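Long-range contacts in monooxygenase (Agrobacterium tumefaciens, PDB 2I7G), which probably acts as a flavin-dependent monooxygenase of the bacterial luciferase-like family, built on a TIM barrel: residues L57-G62 and K93-T98; V103-D108 and V152-K157; L235-A240 and T248-S253; N255-I260 and M334-M339. All coordinates share one frame; numbering follows the deposited sequence. Where two conformers were deposited one is given.

Overall arrangement
The four contacts lie around one TIM barrel. Contacts 3 and 4 adjoin in sequence; otherwise no two of them touch. Contacts 1, 3 and 4 all reach the parallel barrel sheet; contact 2 joins a loop after a barrel strand to helix 150-166. Contacts 3 and 4 share strand 252-260: contact 3 uses its start and contact 4 its later part, with centres about 27 Å apart. Contacts 1 and 4 have centres about 18 Å apart, contacts 1 and 2 about 29 Å. Only contact 2 borders the second subunit. In TIM barrels the active site lies at the C-terminal strand ends; loops 103-108 and 334-339 follow such ends, while contacts 1 and 3 sit at strand starts.

Contact 1 of 4, residues L57-G62 and K93-T98; sequences LADQVG and KNIRLT
Asp59 reaches from the end of helix 40-60 to the backbone of residues 93-95, at the N-terminal end of strand 96-99. In the TIM barrel, helix 40-60 leads into strand 65-68, which pairs in parallel with strand 96-99. The contact thus ties the helix before one strand to the start of the next.

The polar part is one carboxylate that accepts backbone N-H groups from three consecutive residues. Asp59 OD1 takes two of them. Asn94 N meets the syn lone pair of Asp59 OD1 at 2.8 Å. Ile95 N meets Asp59 OD1 nearly along the C-O axis at 2.9 Å. The other oxygen, Asp59 OD2, accepts from Lys93 N at 2.9 Å, with the donor 40° out of the carboxylate plane. CG of Asp59 stands anti to the backbone N (chi1 -176°), which carries the carboxylate out to residues 93-95. The three bonds fix the rotation of this buried group, and the N-H groups probably help to stabilise its negative charge. After Asp59 the helix ends in a Schellman motif, with Gly62 at positive phi and its N bonded to Asp59 O.

The apolar part lies beside it. Ile95 CD1 packs on Ala58 CB at 3.6 Å, and both side chains also touch Phe66 of strand 65-68. Ile95 CG2 lies alongside the acid, 3.6 Å from Asp59 OD1.

Contact 2 of 4, residues V103-D108 and V152-K157; sequences VLSSDD and VLFAEK
This is a buried loop-to-helix contact, in which Lys157 of helix 150-166 reaches the backbone of the loop that joins strand 96-99 to helix 109-122. The lysine chain is extended beyond CG and carries its ammonium group to two carbonyls. Lys157 NZ donates to Ser105 O at 2.7 Å, from 47° above the carbonyl plane. Lys157 NZ also donates to Asp107 O at 2.8 Å, tilted 31° from the plane of the Asp107 carbonyl. Tyr145 OH is a further partner, so at least three oxygens surround the buried ammonium group.

In the TIM barrel this loop is a strand-to-helix connection. It contains a short 3-10 segment and ends at Asp108, the N-cap of helix 109-122, whose OD1 accepts from Val110 N. The second subunit lies close by: its Arg111 donates to Ser106 O.

The rest is packing. In the conformer given, Ser105 OG sits at the edge of the Phe154 ring, near its plane. Ser105 CB faces Leu153 CB at 3.9 Å. The side chains of Leu104 and Lys157 run at a slant to each other, with Leu104 CG 4.1 Å from Lys157 CB. Leu104 CB approaches Phe154 CE1 at 4.3 Å.

Contact 3 of 4, residues L235-A240 and T248-S253; sequences LYHEAA and TKLRTS
Tyr236 CG is anti to the backbone N (chi1 175°), which points the ring from helix 230-242 at residues 250-252. Leu250 turns CG away from its own carbonyl carbon (chi1 -48°), which sends its methyls back toward the helix. The two side chains run antiparallel, side by side.

Tyr236 CE2 lies 3.9 Å from Leu250 CB and 3.5 Å from Thr252 CG2. Leu250 CD1 continues to Ala240 CB, at 3.5 Å. Leu250 CD1 also lies at the edge of the His237 ring, 3.9 Å from His237 ND1. Within the helix, Tyr236 CD2 sits over one face of that imidazole, offset toward its rim.

The phenol oxygen is the polar end of this packing. Tyr236 OH is hydrogen-bonded to Leu215 O, just before strand 217-220. Tyr236 OH also accepts a weak bond from Arg251 N, at 3.4 Å with an angle of 139°. The hydroxyl thus lies between the starts of strands 217-220 and 252-260. Tyr236 and Thr252 both pack on Val217. The arrangement is that of a beta-alpha-beta unit of the TIM barrel: strand 217-220, helix 230-242, then strand 252-260.

Contact 4 of 4, residues N255-I260 and M334-M339; sequences NVHGFI and MAIGLM
Phe259 has the terminal methyl of Met339, a selenomethionine, over one face of its ring. Met339 CE stands 3.7 Å from the Phe259 ring centroid and 18° off the normal, a CH-pi contact. The selenium of Met339 is farther out above the ring, 5.3 Å from the Phe259 centroid, in a Met-aromatic contact. Bends at chi2 and chi3 of Met339 (-62° and -72°) turn the methyl onto the ring.

Met334, also selenomethionine, takes the edge. Met334 CB lies near the ring plane, 4.0 Å from Phe259 CD1. Met334 SE is oblique to the ring and lies 3.8 Å from Ile260 N. The side chains of Phe259 and Met334 cross at about a right angle. Where the backbones meet, Met334 CA makes a C-H...O contact of 3.2 Å with Gly258 O.

Farther along, Ile336 CD1 touches His257 CD2 at 3.8 Å, the two side chains crossing nearly at right angles. His257 ND1 is hydrogen-bonded to Arg286 of helix 279-286.

A type II' turn from Ile336 to Met339, with Gly337 at positive phi, brings Met339 back to the ring that Met334 already touches. The contact packs the loop between strand 329-333 and helix 341-363 against the neighbouring parallel strand 252-260 of the TIM barrel.

Contact 1 of 4, residues L57-G62 and K93-T98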
loop_
_atom_site.group_PDB
_atom_site.type_symbol
_atom_site.label_atom_id
_atom_site.label_comp_id
_atom_site.label_asym_id
_atom_site.label_seq_id
_atom_site.Cartn_x
_atom_site.Cartn_y
_atom_site.Cartn_z
ATOM N N LEU B 57 12.748 -15.386 3.256
ATOM C CA LEU B 57 13.714 -16.231 3.941
ATOM C C LEU B 57 13.529 -16.140 5.446
ATOM O O LEU B 57 13.524 -17.165 6.115
ATOM C CB LEU B 57 15.156 -15.877 3.552
ATOM C CG LEU B 57 16.191 -16.790 4.246
ATOM C CD1 LEU B 57 15.947 -18.264 3.894
ATOM C CD2 LEU B 57 17.614 -16.347 3.866
ATOM N N ALA B 58 13.392 -14.910 5.957
ATOM C CA ALA B 58 13.176 -14.673 7.391
ATOM C C ALA B 58 11.962 -15.444 7.882
ATOM O O ALA B 58 12.006 -16.086 8.936
ATOM C CB ALA B 58 13.009 -13.184 7.670
ATOM N N ASP B 59 10.887 -15.419 7.094
ATOM C CA ASP B 59 9.685 -16.208 7.399
ATOM C C ASP B 59 10.006 -17.709 7.464
ATOM O O ASP B 59 9.635 -18.422 8.422
ATOM C CB ASP B 59 8.637 -15.913 6.299
ATOM C CG ASP B 59 7.313 -16.611 6.556
ATOM O OD1 ASP B 59 6.771 -16.404 7.674
ATOM O OD2 ASP B 59 6.824 -17.335 5.646
ATOM N N GLN B 60 10.660 -18.189 6.418
ATOM C CA GLN B 60 11.011 -19.612 6.266
ATOM C C GLN B 60 11.896 -20.143 7.395
ATOM O O GLN B 60 11.693 -21.287 7.858
ATOM C CB GLN B 60 11.667 -19.875 4.903
ATOM C CG GLN B 60 10.674 -19.782 3.724
ATOM C CD GLN B 60 11.355 -19.517 2.355
ATOM O OE1 GLN B 60 12.587 -19.380 2.260
ATOM N NE2 GLN B 60 10.542 -19.428 1.297
ATOM N N VAL B 61 12.822 -19.318 7.874
ATOM C CA VAL B 61 13.725 -19.778 8.922
ATOM C C VAL B 61 13.183 -19.495 10.313
ATOM O O VAL B 61 13.876 -19.721 11.298
ATOM C CB VAL B 61 15.131 -19.195 8.788
ATOM C CG1 VAL B 61 15.744 -19.614 7.431
ATOM C CG2 VAL B 61 15.131 -17.630 8.980
ATOM N N GLY B 62 11.961 -18.987 10.392
ATOM C CA GLY B 62 11.262 -18.885 11.669
ATOM C C GLY B 62 11.531 -17.642 12.510
ATOM O O GLY B 62 11.269 -17.655 13.722
ATOM N N LYS B 93 4.024 -16.689 5.676
ATOM C CA LYS B 93 3.096 -17.460 6.498
ATOM C C LYS B 93 3.041 -16.986 7.954
ATOM O O LYS B 93 1.943 -16.706 8.445
ATOM C CB LYS B 93 3.449 -18.962 6.461
ATOM C CG LYS B 93 3.728 -19.508 5.057
ATOM C CD LYS B 93 2.562 -19.215 4.075
ATOM C CE LYS B 93 1.561 -20.332 4.006
ATOM N NZ LYS B 93 0.332 -19.922 3.254
ATOM N N ASN B 94 4.206 -16.889 8.621
ATOM C CA ASN B 94 4.252 -16.772 10.092
ATOM C C ASN B 94 4.808 -15.470 10.621
ATOM O O ASN B 94 4.427 -15.013 11.692
ATOM C CB ASN B 94 5.033 -17.957 10.662
ATOM C CG ASN B 94 4.401 -19.276 10.296
ATOM O OD1 ASN B 94 5.055 -20.155 9.737
ATOM N ND2 ASN B 94 3.120 -19.424 10.597
ATOM N N ILE B 95 5.693 -14.861 9.848
ATOM C CA ILE B 95 6.375 -13.659 10.343
ATOM C C ILE B 95 5.428 -12.459 10.498
ATOM O O ILE B 95 4.550 -12.235 9.661
ATOM C CB ILE B 95 7.588 -13.332 9.437
ATOM C CG1 ILE B 95 8.594 -12.409 10.144
ATOM C CG2 ILE B 95 7.146 -12.828 8.075
ATOM C CD1 ILE B 95 9.989 -12.537 9.521
ATOM N N ARG B 96 5.587 -11.714 11.585
ATOM C CA ARG B 96 4.817 -10.511 11.734
ATOM C C ARG B 96 5.419 -9.387 10.913
ATOM O O ARG B 96 6.639 -9.337 10.691
ATOM C CB ARG B 96 4.611 -10.174 13.196
ATOM C CG ARG B 96 3.790 -11.330 13.852
ATOM C CD ARG B 96 3.288 -11.064 15.220
ATOM N NE ARG B 96 2.487 -9.858 15.283
ATOM C CZ ARG B 96 1.160 -9.837 15.177
ATOM N NH1 ARG B 96 0.455 -10.963 14.980
ATOM N NH2 ARG B 96 0.544 -8.677 15.253
ATOM N N LEU B 97 4.566 -8.490 10.454
ATOM C CA LEU B 97 4.970 -7.503 9.431
ATOM C C LEU B 97 4.686 -6.088 9.946
ATOM O O LEU B 97 3.498 -5.717 10.163
ATOM C CB LEU B 97 4.163 -7.748 8.139
ATOM C CG LEU B 97 4.469 -9.116 7.451
ATOM C CD1 LEU B 97 3.400 -9.364 6.374
ATOM C CD2 LEU B 97 5.895 -9.171 6.880
ATOM N N THR B 98 5.735 -5.303 10.140
ATOM C CA THR B 98 5.542 -3.983 10.817
ATOM C C THR B 98 6.241 -2.865 10.044
ATOM O O THR B 98 7.255 -3.094 9.371
ATOM C CB THR B 98 6.035 -3.984 12.308
ATOM O OG1 THR B 98 5.784 -2.724 12.945
ATOM C CG2 THR B 98 7.546 -4.300 12.414
#

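Contact 2 of 4, residues V103-D108 and V152-K157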
loop_
_atom_site.group_PDB
_atom_site.type_symbol
_atom_site.label_atom_id
_atom_site.label_comp_id
_atom_site.label_asym_id
_atom_site.label_seq_id
_atom_site.Cartn_x
_atom_site.Cartn_y
_atom_site.Cartn_z
ATOM N N VAL B 103 6.368 7.354 9.913
ATOM C CA VAL B 103 6.534 8.734 10.425
ATOM C C VAL B 103 5.107 9.321 10.503
ATOM O O VAL B 103 4.630 10.075 9.627
ATOM C CB VAL B 103 7.498 9.582 9.563
ATOM C CG1 VAL B 103 7.688 10.979 10.198
ATOM C CG2 VAL B 103 8.868 8.845 9.432
ATOM N N LEU B 104 4.424 8.935 11.570
ATOM C CA LEU B 104 3.001 9.190 11.674
ATOM C C LEU B 104 2.659 10.705 11.633
ATOM O O LEU B 104 1.620 11.094 11.058
ATOM C CB LEU B 104 2.476 8.541 12.958
ATOM C CG LEU B 104 0.972 8.696 13.177
ATOM C CD1 LEU B 104 0.177 8.027 12.007
ATOM C CD2 LEU B 104 0.605 8.063 14.549
ATOM N N SER B 105 3.508 11.529 12.250
ATOM C CA SER B 105 3.244 12.982 12.336
ATOM C C SER B 105 2.950 13.623 10.986
ATOM O O SER B 105 2.157 14.560 10.915
ATOM C CB SER B 105 4.400 13.728 12.997
ATOM O OG SER B 105 4.510 13.367 14.348
ATOM N N SER B 106 3.583 13.108 9.929
ATOM C CA SER B 106 3.455 13.697 8.592
ATOM C C SER B 106 2.487 12.939 7.689
ATOM O O SER B 106 2.391 13.253 6.517
ATOM C CB SER B 106 4.828 13.923 7.916
ATOM O OG SER B 106 5.670 12.826 8.162
ATOM N N ASP B 107 1.721 12.011 8.266
ATOM C CA ASP B 107 0.820 11.180 7.447
ATOM C C ASP B 107 -0.621 11.383 7.936
ATOM O O ASP B 107 -0.883 12.095 8.933
ATOM C CB ASP B 107 1.260 9.707 7.470
ATOM C CG ASP B 107 0.879 8.918 6.138
ATOM O OD1 ASP B 107 -0.074 9.309 5.372
ATOM O OD2 ASP B 107 1.545 7.875 5.887
ATOM N N ASP B 108 -1.567 10.785 7.228
ATOM C CA ASP B 108 -2.961 10.845 7.662
ATOM C C ASP B 108 -3.260 9.538 8.400
ATOM O O ASP B 108 -3.184 8.479 7.777
ATOM C CB ASP B 108 -3.875 10.941 6.432
ATOM C CG ASP B 108 -5.381 10.985 6.811
ATOM O OD1 ASP B 108 -5.773 10.751 7.995
ATOM O OD2 ASP B 108 -6.177 11.327 5.921
ATOM N N VAL B 152 2.736 18.249 18.701
ATOM C CA VAL B 152 1.256 18.279 18.623
ATOM C C VAL B 152 0.789 17.385 17.476
ATOM O O VAL B 152 -0.209 16.679 17.615
ATOM C CB VAL B 152 0.677 19.710 18.493
ATOM C CG1 VAL B 152 -0.839 19.656 18.410
ATOM C CG2 VAL B 152 1.080 20.533 19.709
ATOM N N LEU B 153 1.515 17.394 16.357
ATOM C CA LEU B 153 1.156 16.498 15.230
ATOM C C LEU B 153 1.202 15.036 15.674
ATOM O O LEU B 153 0.303 14.256 15.370
ATOM C CB LEU B 153 2.083 16.673 14.033
ATOM C CG LEU B 153 1.897 17.954 13.214
ATOM C CD1 LEU B 153 3.153 18.169 12.394
ATOM C CD2 LEU B 153 0.653 17.850 12.320
ATOM N N PHE B 154 2.250 14.674 16.404
ATOM C CA PHE B 154 2.394 13.292 16.826
ATOM C C PHE B 154 1.341 12.934 17.848
ATOM O O PHE B 154 0.699 11.898 17.720
ATOM C CB PHE B 154 3.785 13.004 17.367
ATOM C CG PHE B 154 4.053 11.544 17.582
ATOM C CD1 PHE B 154 4.249 10.670 16.490
ATOM C CD2 PHE B 154 4.072 11.026 18.866
ATOM C CE1 PHE B 154 4.524 9.291 16.701
ATOM C CE2 PHE B 154 4.341 9.645 19.085
ATOM C CZ PHE B 154 4.563 8.793 18.017
ATOM N N ALA B 155 1.126 13.815 18.819
ATOM C CA ALA B 155 0.153 13.557 19.878
ATOM C C ALA B 155 -1.257 13.372 19.304
ATOM O O ALA B 155 -1.944 12.402 19.630
ATOM C CB ALA B 155 0.157 14.684 20.875
ATOM N N GLU B 156 -1.671 14.292 18.445
ATOM C CA GLU B 156 -3.053 14.264 17.929
ATOM C C GLU B 156 -3.218 13.067 16.999
ATOM O O GLU B 156 -4.211 12.361 17.041
ATOM C CB GLU B 156 -3.389 15.550 17.179
ATOM C CG GLU B 156 -3.592 16.737 18.120
ATOM C CD GLU B 156 -4.260 17.921 17.447
ATOM O OE1 GLU B 156 -4.665 17.790 16.271
ATOM O OE2 GLU B 156 -4.374 18.992 18.103
ATOM N N LYS B 157 -2.223 12.833 16.152
ATOM C CA LYS B 157 -2.381 11.766 15.143
ATOM C C LYS B 157 -2.304 10.376 15.763
ATOM O O LYS B 157 -2.998 9.445 15.344
ATOM C CB LYS B 157 -1.396 11.946 13.992
ATOM C CG LYS B 157 -1.804 13.123 13.117
ATOM C CD LYS B 157 -0.720 13.443 12.036
ATOM C CE LYS B 157 -1.263 14.450 11.044
ATOM N NZ LYS B 157 -0.339 14.650 9.889
#

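Contact 3 of 4, residues L235-A240 and T248-S253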
loop_
_atom_site.group_PDB
_atom_site.type_symbol
_atom_site.label_atom_id
_atom_site.label_comp_id
_atom_site.label_asym_id
_atom_site.label_seq_id
_atom_site.Cartn_x
_atom_site.Cartn_y
_atom_site.Cartn_z
ATOM N N LEU B 235 12.110 4.423 33.377
ATOM C CA LEU B 235 11.241 5.563 33.247
ATOM C C LEU B 235 9.916 5.197 32.579
ATOM O O LEU B 235 8.859 5.672 32.991
ATOM C CB LEU B 235 11.960 6.624 32.452
ATOM C CG LEU B 235 11.339 7.984 32.235
ATOM C CD1 LEU B 235 11.147 8.702 33.580
ATOM C CD2 LEU B 235 12.326 8.726 31.356
ATOM N N TYR B 236 9.985 4.360 31.532
ATOM C CA TYR B 236 8.791 3.783 30.898
ATOM C C TYR B 236 7.874 3.093 31.935
ATOM O O TYR B 236 6.681 3.379 32.017
ATOM C CB TYR B 236 9.281 2.761 29.867
ATOM C CG TYR B 236 8.220 1.966 29.191
ATOM C CD1 TYR B 236 7.265 2.589 28.386
ATOM C CD2 TYR B 236 8.169 0.575 29.353
ATOM C CE1 TYR B 236 6.257 1.845 27.723
ATOM C CE2 TYR B 236 7.175 -0.180 28.725
ATOM C CZ TYR B 236 6.231 0.460 27.895
ATOM O OH TYR B 236 5.273 -0.281 27.249
ATOM N N HIS B 237 8.439 2.168 32.700
ATOM C CA HIS B 237 7.656 1.411 33.686
ATOM C C HIS B 237 7.150 2.302 34.814
ATOM O O HIS B 237 6.034 2.103 35.300
ATOM C CB HIS B 237 8.466 0.229 34.239
ATOM C CG HIS B 237 8.799 -0.808 33.203
ATOM N ND1 HIS B 237 7.832 -1.526 32.534
ATOM C CD2 HIS B 237 9.989 -1.260 32.740
ATOM C CE1 HIS B 237 8.409 -2.350 31.678
ATOM N NE2 HIS B 237 9.718 -2.206 31.779
ATOM N N GLU B 238 7.957 3.281 35.221
ATOM C CA GLU B 238 7.548 4.201 36.314
ATOM C C GLU B 238 6.421 5.119 35.847
ATOM O O GLU B 238 5.452 5.338 36.572
ATOM C CB GLU B 238 8.756 4.993 36.833
ATOM C CG GLU B 238 8.482 6.039 37.915
ATOM C CD GLU B 238 8.110 5.451 39.281
ATOM O OE1 GLU B 238 8.084 4.202 39.454
ATOM O OE2 GLU B 238 7.850 6.267 40.187
ATOM N N ALA B 239 6.517 5.620 34.613
ATOM C CA ALA B 239 5.426 6.395 34.037
ATOM C C ALA B 239 4.165 5.555 33.960
ATOM O O ALA B 239 3.064 6.046 34.258
ATOM C CB ALA B 239 5.802 6.924 32.682
ATOM N N ALA B 240 4.321 4.283 33.607
ATOM C CA ALA B 240 3.173 3.378 33.540
ATOM C C ALA B 240 2.609 3.143 34.954
ATOM O O ALA B 240 1.398 3.242 35.152
ATOM C CB ALA B 240 3.558 2.065 32.884
ATOM N N THR B 248 0.607 -5.787 31.823
ATOM C CA THR B 248 0.562 -6.732 30.722
ATOM C C THR B 248 0.333 -6.023 29.400
ATOM O O THR B 248 0.495 -6.631 28.352
ATOM C CB THR B 248 -0.572 -7.778 30.934
ATOM O OG1 THR B 248 -1.853 -7.121 30.897
ATOM C CG2 THR B 248 -0.390 -8.534 32.268
ATOM N N LYS B 249 -0.083 -4.757 29.445
ATOM C CA LYS B 249 -0.109 -3.930 28.237
ATOM C C LYS B 249 1.332 -3.715 27.747
ATOM O O LYS B 249 1.591 -3.610 26.544
ATOM C CB LYS B 249 -0.725 -2.558 28.527
ATOM C CG LYS B 249 -2.240 -2.511 28.531
ATOM C CD LYS B 249 -2.700 -1.116 28.893
ATOM C CE LYS B 249 -3.894 -0.713 28.049
ATOM N NZ LYS B 249 -4.379 0.644 28.419
ATOM N N LEU B 250 2.242 -3.625 28.709
ATOM C CA LEU B 250 3.555 -3.072 28.458
ATOM C C LEU B 250 4.425 -4.107 27.756
ATOM O O LEU B 250 4.474 -5.287 28.147
ATOM C CB LEU B 250 4.186 -2.548 29.746
ATOM C CG LEU B 250 3.288 -1.650 30.617
ATOM C CD1 LEU B 250 4.011 -1.266 31.895
ATOM C CD2 LEU B 250 2.803 -0.426 29.827
ATOM N N ARG B 251 5.076 -3.671 26.684
ATOM C CA ARG B 251 6.018 -4.507 25.925
ATOM C C ARG B 251 7.190 -3.610 25.587
ATOM O O ARG B 251 7.012 -2.406 25.352
ATOM C CB ARG B 251 5.403 -5.052 24.619
ATOM C CG ARG B 251 4.095 -5.863 24.750
ATOM C CD ARG B 251 4.369 -7.323 25.083
ATOM N NE ARG B 251 3.137 -8.088 25.227
ATOM C CZ ARG B 251 2.487 -8.267 26.374
ATOM N NH1 ARG B 251 1.368 -8.981 26.396
ATOM N NH2 ARG B 251 2.950 -7.739 27.502
ATOM N N THR B 252 8.391 -4.185 25.565
ATOM C CA THR B 252 9.563 -3.418 25.192
ATOM C C THR B 252 10.354 -4.153 24.126
ATOM O O THR B 252 10.440 -5.398 24.104
ATOM C CB THR B 252 10.460 -3.114 26.425
ATOM O OG1 THR B 252 10.846 -4.349 27.033
ATOM C CG2 THR B 252 9.702 -2.223 27.482
ATOM N N SER B 253 10.983 -3.382 23.254
ATOM C CA SER B 253 11.861 -3.929 22.236
ATOM C C SER B 253 13.145 -3.090 22.257
ATOM O O SER B 253 13.145 -1.880 22.611
ATOM C CB SER B 253 11.187 -3.787 20.841
ATOM O OG SER B 253 12.022 -4.365 19.863
#

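Contact 4 of 4, residues N255-I260 and M334-M339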
loop_
_atom_site.group_PDB
_atom_site.type_symbol
_atom_site.label_atom_id
_atom_site.label_comp_id
_atom_site.label_asym_id
_atom_site.label_seq_id
_atom_site.Cartn_x
_atom_site.Cartn_y
_atom_site.Cartn_z
ATOM N N ASN B 255 16.019 -1.993 19.325
ATOM C CA ASN B 255 16.239 -1.962 17.882
ATOM C C ASN B 255 17.715 -1.593 17.699
ATOM O O ASN B 255 18.121 -0.515 18.090
ATOM C CB ASN B 255 15.396 -0.860 17.249
ATOM C CG ASN B 255 13.902 -1.133 17.299
ATOM O OD1 ASN B 255 13.436 -2.119 17.855
ATOM N ND2 ASN B 255 13.138 -0.203 16.717
ATOM N N VAL B 256 18.500 -2.500 17.135
ATOM C CA VAL B 256 19.943 -2.328 17.089
ATOM C C VAL B 256 20.478 -2.588 15.670
ATOM O O VAL B 256 19.826 -3.275 14.849
ATOM C CB VAL B 256 20.645 -3.310 18.081
ATOM C CG1 VAL B 256 20.054 -3.164 19.467
ATOM C CG2 VAL B 256 20.542 -4.791 17.620
ATOM N N HIS B 257 21.682 -2.084 15.425
ATOM C CA HIS B 257 22.388 -2.388 14.193
ATOM C C HIS B 257 23.340 -3.535 14.433
ATOM O O HIS B 257 23.840 -3.712 15.546
ATOM C CB HIS B 257 23.142 -1.164 13.698
ATOM C CG HIS B 257 22.231 -0.034 13.336
ATOM N ND1 HIS B 257 22.170 1.138 14.061
ATOM C CD2 HIS B 257 21.290 0.074 12.367
ATOM C CE1 HIS B 257 21.255 1.935 13.530
ATOM N NE2 HIS B 257 20.722 1.323 12.491
ATOM N N GLY B 258 23.615 -4.290 13.375
ATOM C CA GLY B 258 24.595 -5.372 13.509
ATOM C C GLY B 258 24.626 -6.283 12.304
ATOM O O GLY B 258 24.098 -5.953 11.227
ATOM N N PHE B 259 25.299 -7.420 12.460
ATOM C CA PHE B 259 25.424 -8.323 11.319
ATOM C C PHE B 259 25.911 -9.682 11.824
ATOM O O PHE B 259 26.677 -9.750 12.788
ATOM C CB PHE B 259 26.403 -7.728 10.296
ATOM C CG PHE B 259 26.548 -8.544 9.038
ATOM C CD1 PHE B 259 25.428 -8.891 8.260
ATOM C CD2 PHE B 259 27.814 -8.969 8.629
ATOM C CE1 PHE B 259 25.578 -9.669 7.093
ATOM C CE2 PHE B 259 27.970 -9.751 7.439
ATOM C CZ PHE B 259 26.857 -10.108 6.703
ATOM N N ILE B 260 25.412 -10.747 11.194
ATOM C CA ILE B 260 25.822 -12.116 11.564
ATOM C C ILE B 260 26.499 -12.766 10.353
ATOM O O ILE B 260 26.002 -12.656 9.218
ATOM C CB ILE B 260 24.593 -12.942 12.021
ATOM C CG1 ILE B 260 23.922 -12.295 13.258
ATOM C CG2 ILE B 260 24.991 -14.394 12.281
ATOM C CD1 ILE B 260 22.447 -12.613 13.406
HETATM N N MSE B 334 20.562 -5.265 9.683
HETATM C CA MSE B 334 21.811 -5.684 9.016
HETATM C C MSE B 334 21.909 -5.068 7.620
HETATM O O MSE B 334 22.978 -4.601 7.186
HETATM C CB MSE B 334 21.851 -7.217 8.861
HETATM C CG MSE B 334 21.631 -8.004 10.138
HETATM SE SE MSE B 334 21.903 -9.952 9.905
HETATM C CE MSE B 334 20.476 -10.316 8.670
ATOM N N ALA B 335 20.788 -5.100 6.892
ATOM C CA ALA B 335 20.797 -4.704 5.463
ATOM C C ALA B 335 20.861 -3.170 5.436
ATOM O O ALA B 335 19.818 -2.480 5.541
ATOM C CB ALA B 335 19.551 -5.226 4.762
ATOM N N ILE B 336 22.093 -2.664 5.380
ATOM C CA ILE B 336 22.394 -1.212 5.445
ATOM C C ILE B 336 23.262 -0.852 4.246
ATOM O O ILE B 336 24.047 -1.680 3.784
ATOM C CB ILE B 336 23.135 -0.891 6.769
ATOM C CG1 ILE B 336 22.237 -1.207 7.967
ATOM C CG2 ILE B 336 23.559 0.591 6.869
ATOM C CD1 ILE B 336 23.006 -1.245 9.251
ATOM N N GLY B 337 23.114 0.371 3.725
ATOM C CA GLY B 337 23.934 0.837 2.608
ATOM C C GLY B 337 23.948 -0.165 1.450
ATOM O O GLY B 337 22.899 -0.666 1.016
ATOM N N LEU B 338 25.133 -0.466 0.953
ATOM C CA LEU B 338 25.266 -1.321 -0.211
ATOM C C LEU B 338 25.756 -2.719 0.183
ATOM O O LEU B 338 26.463 -3.367 -0.600
ATOM C CB LEU B 338 26.215 -0.683 -1.246
ATOM C CG LEU B 338 25.940 0.789 -1.657
ATOM C CD1 LEU B 338 26.845 1.262 -2.801
ATOM C CD2 LEU B 338 24.445 0.982 -1.967
HETATM N N MSE B 339 25.391 -3.176 1.384
HETATM C CA MSE B 339 25.730 -4.566 1.788
HETATM C C MSE B 339 25.283 -5.496 0.665
HETATM O O MSE B 339 24.124 -5.417 0.217
HETATM C CB MSE B 339 25.000 -5.011 3.056
HETATM C CG MSE B 339 25.540 -4.486 4.383
HETATM SE SE MSE B 339 27.384 -5.141 4.627
HETATM C CE MSE B 339 26.961 -7.022 4.984
#